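Local coordinates for protein 3,6-diketocamphane 1,6-monooxygenase (Pseudomonas putida, PDB 4UWM) that catalyses the FMNH2- and oxygen-dependent Baeyer-Villiger oxidation of (1S,4S)-bornane-2,5-dione to a lactone during degradation of (-)-camphor, at residues A47-I50 with W51-I54; T136-L139 with N140-V143; A268-L271 with V272-P276; L311-L314 with V315-F319. All coordinates share one frame; numbering follows the deposited sequence.

Contact 1: A47-I50 with W51-I54; sequences ASQI and WENI
Gln49 lies alongside Glu52, and its side chain can be followed atom by atom along the glutamate. Gln49 CB already lies 3.2 Å from Glu52 OE1. With CG anti to the carbonyl carbon (chi1 -68°) and a second bend at chi2, the chain curls so that Gln49 CG stays 3.6 Å and Gln49 CD 3.9 Å from Glu52 OE1. The amide then brings Gln49 NE2 round to donate to Glu52 OE1 at 3.2 Å, with an N-H...O angle of 154°. The two side chains point the same way, and the donor meets OE1 from above the carboxylate plane. With an alanine here, Glu52 OE1 would probably lose its amide donor and a gap would open beside the carboxylate. The other oxygen, Glu52 OE2, is held by a hydrogen bond with Tyr284 OH, so both carboxylate oxygens have a partner. A water lies 2.8 Å from Gln49 O and 3.0 Å from Glu52 O and can link the two carbonyls, while Asn53 CB packs 3.3 Å from Ile50 O. The whole bend belongs to the loop between strand 40-43 and helix 57-65, with the Glu52 side chain about 4 Å from that of His10, an FMN-binding residue. Trp51 stacks on Tyr284 of helix 276-291 and hydrogen-bonds through NE1 to Gln182 of the second subunit, placing the loop at the dimer interface.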
ATOM      1  N   ALA A  47      -7.319   6.107  10.606  1.00 14.50           N
ATOM      2  CA  ALA A  47      -7.609   7.165   9.625  1.00 16.53           C
ATOM      3  C   ALA A  47      -7.987   8.502  10.262  1.00 17.92           C
ATOM      4  O   ALA A  47      -7.974   9.526   9.579  1.00 17.22           O
ATOM      5  CB  ALA A  47      -8.719   6.708   8.673  1.00 16.74           C
ATOM      6  N   SER A  48      -8.310   8.511  11.562  1.00 18.42           N
ATOM      7  CA  SER A  48      -8.827   9.759  12.195  1.00 15.95           C
ATOM      8  C   SER A  48      -7.986  10.356  13.327  1.00 19.18           C
ATOM      9  O   SER A  48      -8.354  11.414  13.860  1.00 18.49           O
ATOM     10  CB  SER A  48     -10.260   9.524  12.717  1.00 17.23           C
ATOM     11  OG  SER A  48     -10.234   8.544  13.743  1.00 19.09           O
ATOM     12  N   GLN A  49      -6.871   9.709  13.681  1.00 16.12           N
ATOM     13  CA  GLN A  49      -6.069  10.082  14.877  1.00 17.68           C
ATOM     14  C   GLN A  49      -4.833  10.916  14.561  1.00 20.80           C
ATOM     15  O   GLN A  49      -4.303  10.838  13.462  1.00 26.33           O
ATOM     16  CB  GLN A  49      -5.649   8.831  15.641  1.00 18.68           C
ATOM     17  CG  GLN A  49      -6.819   8.091  16.308  1.00 18.65           C
ATOM     18  CD  GLN A  49      -7.420   8.895  17.444  1.00 24.56           C
ATOM     19  OE1 GLN A  49      -8.505   9.444  17.316  1.00 26.15           O
ATOM     20  NE2 GLN A  49      -6.691   8.989  18.558  1.00 22.01           N
ATOM     21  N   ILE A  50      -4.337  11.661  15.545  1.00 20.52           N
ATOM     22  CA  ILE A  50      -3.156  12.521  15.346  1.00 19.70           C
ATOM     23  C   ILE A  50      -1.843  11.832  15.672  1.00 18.62           C
ATOM     24  O   ILE A  50      -0.945  11.802  14.836  1.00 19.80           O
ATOM     25  CB  ILE A  50      -3.250  13.853  16.151  1.00 22.52           C
ATOM     26  CG1 ILE A  50      -4.487  14.653  15.737  1.00 24.48           C
ATOM     27  CG2 ILE A  50      -1.969  14.694  15.996  1.00 19.47           C
ATOM     28  CD1 ILE A  50      -4.430  15.231  14.345  1.00 25.99           C
ATOM     29  N   TRP A  51      -1.715  11.329  16.898  1.00 16.08           N
ATOM     30  CA  TRP A  51      -0.515  10.623  17.314  1.00 19.96           C
ATOM     31  C   TRP A  51      -0.357   9.311  16.546  1.00 18.33           C
ATOM     32  O   TRP A  51       0.757   8.969  16.127  1.00 16.63           O
ATOM     33  CB  TRP A  51      -0.528  10.322  18.819  1.00 19.16           C
ATOM     34  CG  TRP A  51      -0.306  11.491  19.756  1.00 19.81           C
ATOM     35  CD1 TRP A  51      -1.239  12.387  20.179  1.00 20.69           C
ATOM     36  CD2 TRP A  51       0.925  11.841  20.429  1.00 19.22           C
ATOM     37  NE1 TRP A  51      -0.670  13.277  21.075  1.00 19.66           N
ATOM     38  CE2 TRP A  51       0.654  12.965  21.242  1.00 24.24           C
ATOM     39  CE3 TRP A  51       2.213  11.306  20.433  1.00 18.51           C
ATOM     40  CZ2 TRP A  51       1.638  13.580  22.034  1.00 19.58           C
ATOM     41  CZ3 TRP A  51       3.206  11.924  21.229  1.00 20.72           C
ATOM     42  CH2 TRP A  51       2.905  13.047  22.005  1.00 20.26           C
ATOM     43  N   GLU A  52      -1.470   8.591  16.363  1.00 15.56           N
ATOM     44  CA  GLU A  52      -1.436   7.305  15.679  1.00 18.97           C
ATOM     45  C   GLU A  52      -1.776   7.601  14.220  1.00 16.34           C
ATOM     46  O   GLU A  52      -2.930   7.550  13.814  1.00 15.42           O
ATOM     47  CB  GLU A  52      -2.431   6.327  16.314  1.00 16.03           C
ATOM     48  CG  GLU A  52      -2.313   6.213  17.843  1.00 19.45           C
ATOM     49  CD  GLU A  52      -3.176   7.195  18.631  1.00 23.13           C
ATOM     50  OE1 GLU A  52      -3.642   8.205  18.076  1.00 20.01           O
ATOM     51  OE2 GLU A  52      -3.365   6.965  19.859  1.00 20.20           O
ATOM     52  N   ASN A  53      -0.756   7.952  13.447  1.00 14.94           N
ATOM     53  CA  ASN A  53      -0.991   8.649  12.179  1.00 15.39           C
ATOM     54  C   ASN A  53      -0.633   7.830  10.932  1.00 15.14           C
ATOM     55  O   ASN A  53      -0.182   8.392   9.938  1.00 14.31           O
ATOM     56  CB  ASN A  53      -0.263  10.016  12.190  1.00 15.46           C
ATOM     57  CG  ASN A  53       1.240   9.877  12.314  1.00 15.55           C
ATOM     58  OD1 ASN A  53       1.742   8.798  12.590  1.00 18.26           O
ATOM     59  ND2 ASN A  53       1.978  10.974  12.076  1.00 16.80           N
ATOM     60  N   ILE A  54      -0.827   6.509  10.984  1.00 12.93           N
ATOM     61  CA  ILE A  54      -0.585   5.682   9.803  1.00 11.31           C
ATOM     62  C   ILE A  54      -1.911   5.037   9.366  1.00 11.42           C
ATOM     63  O   ILE A  54      -2.394   4.135  10.048  1.00 11.54           O
ATOM     64  CB  ILE A  54       0.545   4.620  10.048  1.00 10.94           C
ATOM     65  CG1 ILE A  54       1.921   5.324  10.155  1.00 13.57           C
ATOM     66  CG2 ILE A  54       0.579   3.556   8.937  1.00 10.49           C
ATOM     67  CD1 ILE A  54       3.069   4.380  10.508  1.00 15.25           C
TER
HETATM   68  O   HOH W   1      -4.939   8.607  11.884  1.00 14.48           O

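Contact 2: T136-L139 with N140-V143; sequences TKNL and NDMV
Asn138 CG stands anti to the backbone N (chi1 -177°), and a chi2 of -87° turns the amide oxygen toward the start of the helix, where Asp141 N donates to Asn138 OD1. Asp141, with CG anti to its own carbonyl carbon (chi1 -69°), lays its carboxylate across the asparagine amide, Asp141 OD2 lying 3.4 Å from Asn138 CB. The capping bond, Asp141 N to Asn138 OD1, is 2.9 Å long and lies in the carbonyl plane. It makes Asn138 the N-cap, its side chain taking up an amide N-H that has no earlier helical carbonyl to pair with. Regular turns follow at once: Met142 N donates to Asn138 O at 3.0 Å, and Val143 N to Leu139 O at 2.9 Å. Met142 CG rests 3.3 Å from Asn138 O, and Met142 SD comes within 4.4 Å of Leu139 CD2, a modest apolar touch. The acid's OD1 is paired with Arg144 one turn on. This is the beginning of helix 139-155, at the surface: Leu139 leans on Pro81 and Ile121, Met142 meets Tyr165 between strands 159-162 and 167-170, and Lys137 reaches Asp167 of the second subunit in a salt bridge.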
ATOM      1  N   THR A 136     -28.939  -0.018  11.400  1.00 80.06           N
ATOM      2  CA  THR A 136     -27.530   0.255  11.679  1.00 83.40           C
ATOM      3  C   THR A 136     -26.663  -0.933  11.263  1.00 75.19           C
ATOM      4  O   THR A 136     -27.127  -2.075  11.242  1.00 84.38           O
ATOM      5  CB  THR A 136     -27.280   0.542  13.179  1.00 73.57           C
ATOM      6  OG1 THR A 136     -28.486   1.003  13.796  1.00 74.95           O
ATOM      7  CG2 THR A 136     -26.188   1.592  13.356  1.00 59.92           C
ATOM      8  N   LYS A 137     -25.406  -0.649  10.939  1.00 51.36           N
ATOM      9  CA  LYS A 137     -24.434  -1.678  10.588  1.00 44.56           C
ATOM     10  C   LYS A 137     -23.699  -2.188  11.832  1.00 36.64           C
ATOM     11  O   LYS A 137     -23.466  -1.435  12.775  1.00 44.08           O
ATOM     12  CB  LYS A 137     -23.432  -1.119   9.569  1.00 38.77           C
ATOM     13  CG  LYS A 137     -24.082  -0.459   8.367  1.00 34.58           C
ATOM     14  CD  LYS A 137     -23.080  -0.204   7.253  1.00 31.92           C
ATOM     15  CE  LYS A 137     -23.650   0.760   6.213  1.00 34.20           C
ATOM     16  NZ  LYS A 137     -22.758   0.916   5.033  1.00 34.15           N
ATOM     17  N   ASN A 138     -23.316  -3.456  11.829  1.00 30.07           N
ATOM     18  CA  ASN A 138     -22.602  -4.017  12.962  1.00 24.61           C
ATOM     19  C   ASN A 138     -21.143  -4.327  12.605  1.00 26.26           C
ATOM     20  O   ASN A 138     -20.873  -5.197  11.770  1.00 24.11           O
ATOM     21  CB  ASN A 138     -23.298  -5.281  13.440  1.00 30.89           C
ATOM     22  CG  ASN A 138     -22.650  -5.869  14.669  1.00 31.31           C
ATOM     23  OD1 ASN A 138     -21.709  -6.652  14.579  1.00 31.33           O
ATOM     24  ND2 ASN A 138     -23.159  -5.495  15.835  1.00 38.65           N
ATOM     25  N   LEU A 139     -20.203  -3.651  13.263  1.00 24.71           N
ATOM     26  CA  LEU A 139     -18.777  -3.795  12.917  1.00 23.51           C
ATOM     27  C   LEU A 139     -18.269  -5.228  13.048  1.00 22.34           C
ATOM     28  O   LEU A 139     -17.562  -5.698  12.175  1.00 24.88           O
ATOM     29  CB  LEU A 139     -17.892  -2.829  13.716  1.00 21.91           C
ATOM     30  CG  LEU A 139     -18.062  -1.333  13.393  1.00 24.66           C
ATOM     31  CD1 LEU A 139     -17.453  -0.475  14.486  1.00 24.62           C
ATOM     32  CD2 LEU A 139     -17.476  -0.961  12.038  1.00 22.82           C
ATOM     33  N   ASN A 140     -18.645  -5.935  14.110  1.00 20.72           N
ATOM     34  CA  ASN A 140     -18.190  -7.333  14.291  1.00 21.39           C
ATOM     35  C   ASN A 140     -18.730  -8.295  13.229  1.00 25.40           C
ATOM     36  O   ASN A 140     -18.021  -9.211  12.800  1.00 23.28           O
ATOM     37  CB  ASN A 140     -18.499  -7.840  15.709  1.00 29.62           C
ATOM     38  CG  ASN A 140     -17.673  -7.126  16.780  1.00 34.75           C
ATOM     39  OD1 ASN A 140     -16.486  -6.806  16.589  1.00 34.36           O
ATOM     40  ND2 ASN A 140     -18.297  -6.872  17.911  1.00 36.90           N
ATOM     41  N   ASP A 141     -19.977  -8.083  12.809  1.00 24.46           N
ATOM     42  CA  ASP A 141     -20.557  -8.853  11.704  1.00 26.59           C
ATOM     43  C   ASP A 141     -19.813  -8.551  10.392  1.00 23.24           C
ATOM     44  O   ASP A 141     -19.558  -9.453   9.592  1.00 22.63           O
ATOM     45  CB  ASP A 141     -22.035  -8.513  11.503  1.00 29.37           C
ATOM     46  CG  ASP A 141     -22.924  -9.009  12.637  1.00 37.92           C
ATOM     47  OD1 ASP A 141     -22.490  -9.881  13.424  1.00 33.88           O
ATOM     48  OD2 ASP A 141     -24.079  -8.525  12.723  1.00 40.05           O
ATOM     49  N   MET A 142     -19.482  -7.274  10.189  1.00 22.83           N
ATOM     50  CA  MET A 142     -18.619  -6.859   9.071  1.00 19.06           C
ATOM     51  C   MET A 142     -17.275  -7.586   9.079  1.00 21.70           C
ATOM     52  O   MET A 142     -16.854  -8.102   8.038  1.00 20.57           O
ATOM     53  CB  MET A 142     -18.446  -5.338   9.018  1.00 19.57           C
ATOM     54  CG  MET A 142     -19.745  -4.633   8.758  1.00 20.87           C
ATOM     55  SD  MET A 142     -19.666  -2.844   8.717  1.00 22.92           S
ATOM     56  CE  MET A 142     -19.150  -2.548   7.024  1.00 17.69           C
ATOM     57  N   VAL A 143     -16.625  -7.670  10.244  1.00 20.83           N
ATOM     58  CA  VAL A 143     -15.365  -8.431  10.370  1.00 16.78           C
ATOM     59  C   VAL A 143     -15.535  -9.883   9.953  1.00 18.77           C
ATOM     60  O   VAL A 143     -14.708 -10.430   9.220  1.00 19.26           O
ATOM     61  CB  VAL A 143     -14.731  -8.328  11.795  1.00 18.12           C
ATOM     62  CG1 VAL A 143     -13.566  -9.291  11.977  1.00 16.51           C
ATOM     63  CG2 VAL A 143     -14.305  -6.896  12.112  1.00 17.07           C
TER

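Contact 3: A268-L271 with V272-P276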
ATOM      1  N   ALA A 268      18.008   4.821  33.060  1.00 40.74           N
ATOM      2  CA  ALA A 268      16.827   4.295  32.367  1.00 41.84           C
ATOM      3  C   ALA A 268      15.575   5.057  32.803  1.00 45.80           C
ATOM      4  O   ALA A 268      14.827   5.560  31.964  1.00 52.61           O
ATOM      5  CB  ALA A 268      16.670   2.805  32.623  1.00 39.17           C
ATOM      6  N   LYS A 269      15.360   5.162  34.113  1.00 44.86           N
ATOM      7  CA  LYS A 269      14.245   5.940  34.643  1.00 39.77           C
ATOM      8  C   LYS A 269      14.287   7.392  34.162  1.00 37.95           C
ATOM      9  O   LYS A 269      13.257   7.935  33.759  1.00 40.71           O
ATOM     10  CB  LYS A 269      14.183   5.865  36.180  1.00 45.44           C
ATOM     11  CG  LYS A 269      13.105   6.743  36.797  1.00 44.48           C
ATOM     12  CD  LYS A 269      12.851   6.449  38.267  1.00 47.50           C
ATOM     13  CE  LYS A 269      11.855   7.459  38.822  1.00 54.59           C
ATOM     14  NZ  LYS A 269      11.260   7.037  40.118  1.00 54.90           N
ATOM     15  N   ARG A 270      15.472   8.007  34.206  1.00 42.34           N
ATOM     16  CA  ARG A 270      15.614   9.414  33.827  0.70 41.84           C
ATOM     17  C   ARG A 270      15.304   9.632  32.344  1.00 37.68           C
ATOM     18  O   ARG A 270      14.625  10.590  31.989  1.00 36.99           O
ATOM     19  CB  ARG A 270      17.008   9.948  34.165  0.70 45.33           C
ATOM     20  CG  ARG A 270      17.097  11.469  34.129  0.70 48.37           C
ATOM     21  CD  ARG A 270      18.532  11.961  34.269  0.70 55.67           C
ATOM     22  NE  ARG A 270      19.392  11.455  33.200  0.70 51.30           N
ATOM     23  CZ  ARG A 270      19.325  11.843  31.930  0.70 45.38           C
ATOM     24  NH1 ARG A 270      18.429  12.747  31.546  0.70 44.10           N
ATOM     25  NH2 ARG A 270      20.151  11.314  31.039  0.70 44.27           N
ATOM     26  N   LEU A 271      15.795   8.739  31.492  1.00 38.84           N
ATOM     27  CA  LEU A 271      15.550   8.828  30.054  1.00 38.56           C
ATOM     28  C   LEU A 271      14.058   8.701  29.706  1.00 35.79           C
ATOM     29  O   LEU A 271      13.567   9.384  28.803  1.00 31.18           O
ATOM     30  CB  LEU A 271      16.402   7.798  29.301  1.00 39.95           C
ATOM     31  CG  LEU A 271      17.897   8.141  29.168  1.00 41.06           C
ATOM     32  CD1 LEU A 271      18.705   6.917  28.760  1.00 33.33           C
ATOM     33  CD2 LEU A 271      18.173   9.310  28.230  1.00 34.40           C
ATOM     34  N   VAL A 272      13.354   7.845  30.446  1.00 33.95           N
ATOM     35  CA  VAL A 272      11.904   7.700  30.322  1.00 31.20           C
ATOM     36  C   VAL A 272      11.199   8.962  30.794  1.00 34.57           C
ATOM     37  O   VAL A 272      10.407   9.545  30.058  1.00 32.35           O
ATOM     38  CB  VAL A 272      11.367   6.476  31.116  1.00 32.86           C
ATOM     39  CG1 VAL A 272       9.842   6.453  31.133  1.00 32.93           C
ATOM     40  CG2 VAL A 272      11.911   5.176  30.561  1.00 29.48           C
ATOM     41  N   MET A 273      11.495   9.392  32.021  1.00 38.30           N
ATOM     42  CA  MET A 273      10.841  10.563  32.610  0.70 33.48           C
ATOM     43  C   MET A 273      11.055  11.825  31.786  1.00 32.01           C
ATOM     44  O   MET A 273      10.141  12.649  31.636  1.00 34.16           O
ATOM     45  CB  MET A 273      11.354  10.829  34.038  0.70 38.79           C
ATOM     46  CG  MET A 273      11.092   9.736  35.059  0.70 33.78           C
ATOM     47  SD  MET A 273       9.366   9.487  35.484  0.70 39.22           S
ATOM     48  CE  MET A 273       8.917  11.057  36.224  0.70 48.56           C
ATOM     49  N   GLU A 274      12.264  11.989  31.268  1.00 38.66           N
ATOM     50  CA  GLU A 274      12.644  13.227  30.596  1.00 35.26           C
ATOM     51  C   GLU A 274      12.595  13.147  29.074  1.00 42.26           C
ATOM     52  O   GLU A 274      12.770  14.167  28.406  1.00 42.23           O
ATOM     53  CB  GLU A 274      14.038  13.680  31.072  1.00 42.85           C
ATOM     54  CG  GLU A 274      14.061  14.224  32.499  1.00 53.04           C
ATOM     55  CD  GLU A 274      15.452  14.617  32.995  1.00 60.76           C
ATOM     56  OE1 GLU A 274      16.395  14.727  32.185  1.00 53.71           O
ATOM     57  OE2 GLU A 274      15.605  14.821  34.218  1.00 70.66           O
ATOM     58  N   GLY A 275      12.345  11.957  28.522  1.00 36.19           N
ATOM     59  CA  GLY A 275      12.354  11.777  27.064  1.00 36.46           C
ATOM     60  C   GLY A 275      10.993  11.628  26.378  1.00 34.12           C
ATOM     61  O   GLY A 275       9.961  11.952  26.966  1.00 30.59           O
ATOM     62  N   PRO A 276      10.995  11.160  25.112  1.00 34.95           N
ATOM     63  CA  PRO A 276       9.793  10.948  24.280  1.00 27.21           C
ATOM     64  C   PRO A 276       8.673  10.154  24.970  1.00 23.37           C
ATOM     65  O   PRO A 276       7.513  10.512  24.827  1.00 25.01           O
ATOM     66  CB  PRO A 276      10.338  10.145  23.106  1.00 25.10           C
ATOM     67  CG  PRO A 276      11.724  10.673  22.933  1.00 27.33           C
ATOM     68  CD  PRO A 276      12.234  10.932  24.335  1.00 29.56           C
TER
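Val272 and Met273 close back on Ala268 and Lys269 along the more enclosed side of helix 265-274. Val272 CG2 sits 3.3 Å from Ala268 O, on the carbonyl that accepts from Val272 N. One residue on, Met273 N bonds to Lys269 O at 2.9 Å and almost straight, at 171°. The side chains of Lys269 and Met273 run side by side, pointing the same way; in the methionine conformer described, one of two modelled, Lys269 CG and Met273 CG are 4.0 Å apart. Val272 and Leu271 also press on Phe260 of strand 254-261, and Val272 and Met273 on Val315 of helix 311-317, so this side is packed between helix and barrel.

The other side is looser and faces solvent. Arg270 and Glu274, one turn apart and both exposed, form a salt bridge: in the conformer described, Arg270 NH1 reaches Glu274 OE1 at 2.9 Å. Arg270 is modelled in two conformers, and the bridge need not persist in the other. OE1 lies in the guanidinium plane, yet the arginine nitrogen meets it from above the carboxylate plane, and the N-H...O angle of 135° is well bent. The bend of the arginine at chi3 (60°) brings NH1 back toward the acid; NH2 has a second acidic partner in Glu267. Beneath the pair, Glu274 N closes the last turn on Arg270 O at 2.8 Å.

With apolar side chains packed on one side and an i to i+4 salt bridge on the exposed side, this outer helix of the luciferase-family TIM barrel is amphipathic; it ends at Glu274, and Gly275 leaves it to N-cap helix 276-291.

Contact 4: L311-L314 with V315-F319; sequences LEFL and VDNVF
Leu314 and Phe319 meet in a CH-pi contact. Leu314 CB stands over one face of the Phe319 ring, 4.0 Å from its centroid and 22° off the normal, displaced toward the rim. Phe319 CG is anti to the carbonyl carbon (chi1 -63°), which swings the ring back beneath the last helical turn. Other apolar pairs lie alongside: Leu314 CD2 meets Val318 CG2 at 3.8 Å, the two side chains pointing the same way, and Leu311 CD1 touches Val315 CG2 at 3.9 Å. Were a serine to replace Phe319, Leu314 CB would probably lose its aromatic cover and a gap would be left beside Phe281, whose ring now meets that of Phe319. Helix 311-317 packs on helices 265-274, 276-291 and 296-302 and leads into strand 320-322.

Hydrogen bonds finish the helix. Phe313 O accepts twice from one residue: Asn317 N provides the helical bond, and Asn317 ND2 adds a second at 2.8 Å, in the carbonyl plane and on a lone pair. The Asn317 and Phe313 side chains cross at about a right angle, with amide and ring planes 30° apart. Leu314 O is likewise shared, by Val318 N at 2.9 Å and Phe319 N at 2.8 Å, which approach from opposite faces of its plane.

Charge makes the third kind. Glu312 OE2 and Asp316 OD2 lie 4.0 Å apart, and Lys269 forms a salt bridge with each acid, which would ease their repulsion. Doubly used carbonyls thus hold the C-terminal turn while the chain leaves the helix, and the two acids are likely to depend on a shared lysine for their charge balance.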
ATOM      1  N   LEU A 311       2.806   9.657  36.133  1.00 37.78           N
ATOM      2  CA  LEU A 311       3.917   9.174  35.322  1.00 40.67           C
ATOM      3  C   LEU A 311       4.920   8.355  36.131  1.00 45.32           C
ATOM      4  O   LEU A 311       5.244   7.227  35.759  1.00 38.30           O
ATOM      5  CB  LEU A 311       4.612  10.343  34.610  1.00 35.41           C
ATOM      6  CG  LEU A 311       5.824  10.061  33.722  1.00 40.46           C
ATOM      7  CD1 LEU A 311       5.547   8.963  32.699  1.00 44.27           C
ATOM      8  CD2 LEU A 311       6.251  11.350  33.033  1.00 41.77           C
ATOM      9  N   GLU A 312       5.391   8.916  37.245  1.00 45.04           N
ATOM     10  CA  GLU A 312       6.386   8.245  38.069  1.00 36.80           C
ATOM     11  C   GLU A 312       5.877   6.925  38.636  1.00 32.03           C
ATOM     12  O   GLU A 312       6.630   5.954  38.719  1.00 37.57           O
ATOM     13  CB  GLU A 312       6.884   9.164  39.199  1.00 48.58           C
ATOM     14  CG  GLU A 312       8.004   8.555  40.031  1.00 49.11           C
ATOM     15  CD  GLU A 312       8.771   9.575  40.854  1.00 58.72           C
ATOM     16  OE1 GLU A 312       8.155  10.548  41.345  1.00 53.66           O
ATOM     17  OE2 GLU A 312       9.998   9.395  41.007  1.00 61.92           O
ATOM     18  N   PHE A 313       4.599   6.880  39.006  1.00 34.89           N
ATOM     19  CA  PHE A 313       4.003   5.619  39.417  1.00 36.42           C
ATOM     20  C   PHE A 313       4.148   4.553  38.321  1.00 39.55           C
ATOM     21  O   PHE A 313       4.558   3.417  38.590  1.00 40.71           O
ATOM     22  CB  PHE A 313       2.533   5.786  39.801  1.00 38.91           C
ATOM     23  CG  PHE A 313       1.786   4.482  39.848  1.00 46.56           C
ATOM     24  CD1 PHE A 313       2.001   3.578  40.887  1.00 48.58           C
ATOM     25  CD2 PHE A 313       0.897   4.131  38.833  1.00 43.23           C
ATOM     26  CE1 PHE A 313       1.336   2.359  40.922  1.00 51.52           C
ATOM     27  CE2 PHE A 313       0.230   2.915  38.864  1.00 47.21           C
ATOM     28  CZ  PHE A 313       0.448   2.027  39.910  1.00 47.06           C
ATOM     29  N   LEU A 314       3.802   4.932  37.090  1.00 42.45           N
ATOM     30  CA  LEU A 314       3.891   4.033  35.934  1.00 36.82           C
ATOM     31  C   LEU A 314       5.334   3.600  35.698  1.00 33.26           C
ATOM     32  O   LEU A 314       5.613   2.415  35.548  1.00 35.59           O
ATOM     33  CB  LEU A 314       3.296   4.699  34.675  1.00 31.24           C
ATOM     34  CG  LEU A 314       1.788   4.978  34.651  1.00 33.11           C
ATOM     35  CD1 LEU A 314       1.384   5.721  33.385  1.00 34.20           C
ATOM     36  CD2 LEU A 314       0.971   3.698  34.789  1.00 33.70           C
ATOM     37  N   VAL A 315       6.253   4.557  35.707  1.00 36.95           N
ATOM     38  CA  VAL A 315       7.673   4.249  35.513  1.00 36.59           C
ATOM     39  C   VAL A 315       8.221   3.293  36.575  1.00 40.95           C
ATOM     40  O   VAL A 315       8.996   2.386  36.258  1.00 41.71           O
ATOM     41  CB  VAL A 315       8.516   5.538  35.431  1.00 38.86           C
ATOM     42  CG1 VAL A 315       9.973   5.218  35.167  1.00 39.97           C
ATOM     43  CG2 VAL A 315       7.986   6.439  34.331  1.00 37.47           C
ATOM     44  N   ASP A 316       7.791   3.477  37.823  1.00 46.84           N
ATOM     45  CA  ASP A 316       8.291   2.680  38.952  1.00 46.71           C
ATOM     46  C   ASP A 316       7.667   1.286  39.108  1.00 48.49           C
ATOM     47  O   ASP A 316       8.333   0.350  39.555  1.00 57.47           O
ATOM     48  CB  ASP A 316       8.120   3.460  40.262  1.00 45.42           C
ATOM     49  CG  ASP A 316       9.063   4.645  40.371  1.00 46.66           C
ATOM     50  OD1 ASP A 316      10.193   4.575  39.852  1.00 46.63           O
ATOM     51  OD2 ASP A 316       8.676   5.657  40.988  1.00 54.81           O
ATOM     52  N   ASN A 317       6.394   1.150  38.752  1.00 41.13           N
ATOM     53  CA  ASN A 317       5.627  -0.051  39.097  1.00 40.90           C
ATOM     54  C   ASN A 317       5.018  -0.819  37.921  1.00 41.50           C
ATOM     55  O   ASN A 317       4.653  -1.984  38.069  1.00 41.76           O
ATOM     56  CB  ASN A 317       4.511   0.324  40.073  1.00 41.57           C
ATOM     57  CG  ASN A 317       5.024   1.108  41.267  1.00 52.07           C
ATOM     58  OD1 ASN A 317       5.535   0.533  42.222  1.00 65.22           O
ATOM     59  ND2 ASN A 317       4.895   2.428  41.212  1.00 52.27           N
ATOM     60  N   VAL A 318       4.889  -0.159  36.770  1.00 41.66           N
ATOM     61  CA  VAL A 318       4.208  -0.746  35.601  1.00 39.00           C
ATOM     62  C   VAL A 318       5.174  -0.996  34.437  1.00 41.00           C
ATOM     63  O   VAL A 318       5.361  -2.145  34.017  1.00 39.60           O
ATOM     64  CB  VAL A 318       3.027   0.126  35.132  1.00 36.54           C
ATOM     65  CG1 VAL A 318       2.367  -0.485  33.904  1.00 38.96           C
ATOM     66  CG2 VAL A 318       2.013   0.294  36.255  1.00 35.25           C
ATOM     67  N   PHE A 319       5.801   0.070  33.942  1.00 34.43           N
ATOM     68  CA  PHE A 319       6.705  -0.033  32.797  1.00 32.84           C
ATOM     69  C   PHE A 319       7.830  -0.974  33.120  1.00 40.20           C
ATOM     70  O   PHE A 319       8.235  -1.091  34.270  1.00 45.73           O
ATOM     71  CB  PHE A 319       7.315   1.321  32.423  1.00 29.54           C
ATOM     72  CG  PHE A 319       6.322   2.346  31.988  1.00 28.72           C
ATOM     73  CD1 PHE A 319       4.983   2.013  31.770  1.00 31.22           C
ATOM     74  CD2 PHE A 319       6.732   3.650  31.753  1.00 30.61           C
ATOM     75  CE1 PHE A 319       4.078   2.974  31.350  1.00 25.49           C
ATOM     76  CE2 PHE A 319       5.829   4.614  31.333  1.00 30.49           C
ATOM     77  CZ  PHE A 319       4.506   4.275  31.128  1.00 28.39           C
TER

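How the contacts relate
Along the chain the four contacts follow in order, all within one luciferase-like TIM barrel. Contact 1 lies in the loop after strand 40-43 and contact 2 at the start of helix 139-155, their centres 22 Å apart; both come near the bound FMN and both reach the second subunit. Contacts 3 and 4 sit on helices 265-274 and 311-317, with centres 11 Å apart. They touch directly: Lys269 NZ of contact 3 meets Asp316 OD1 of contact 4 at 2.7 Å, and Val272 CG1 packs on Val315 CG2. Contacts 2 and 3 lie on opposite sides of the chain's centre, about 42 Å between centres. The first two thus belong to the flavin and dimer side, while the last two join neighbouring outer helices that the other subunit does not touch.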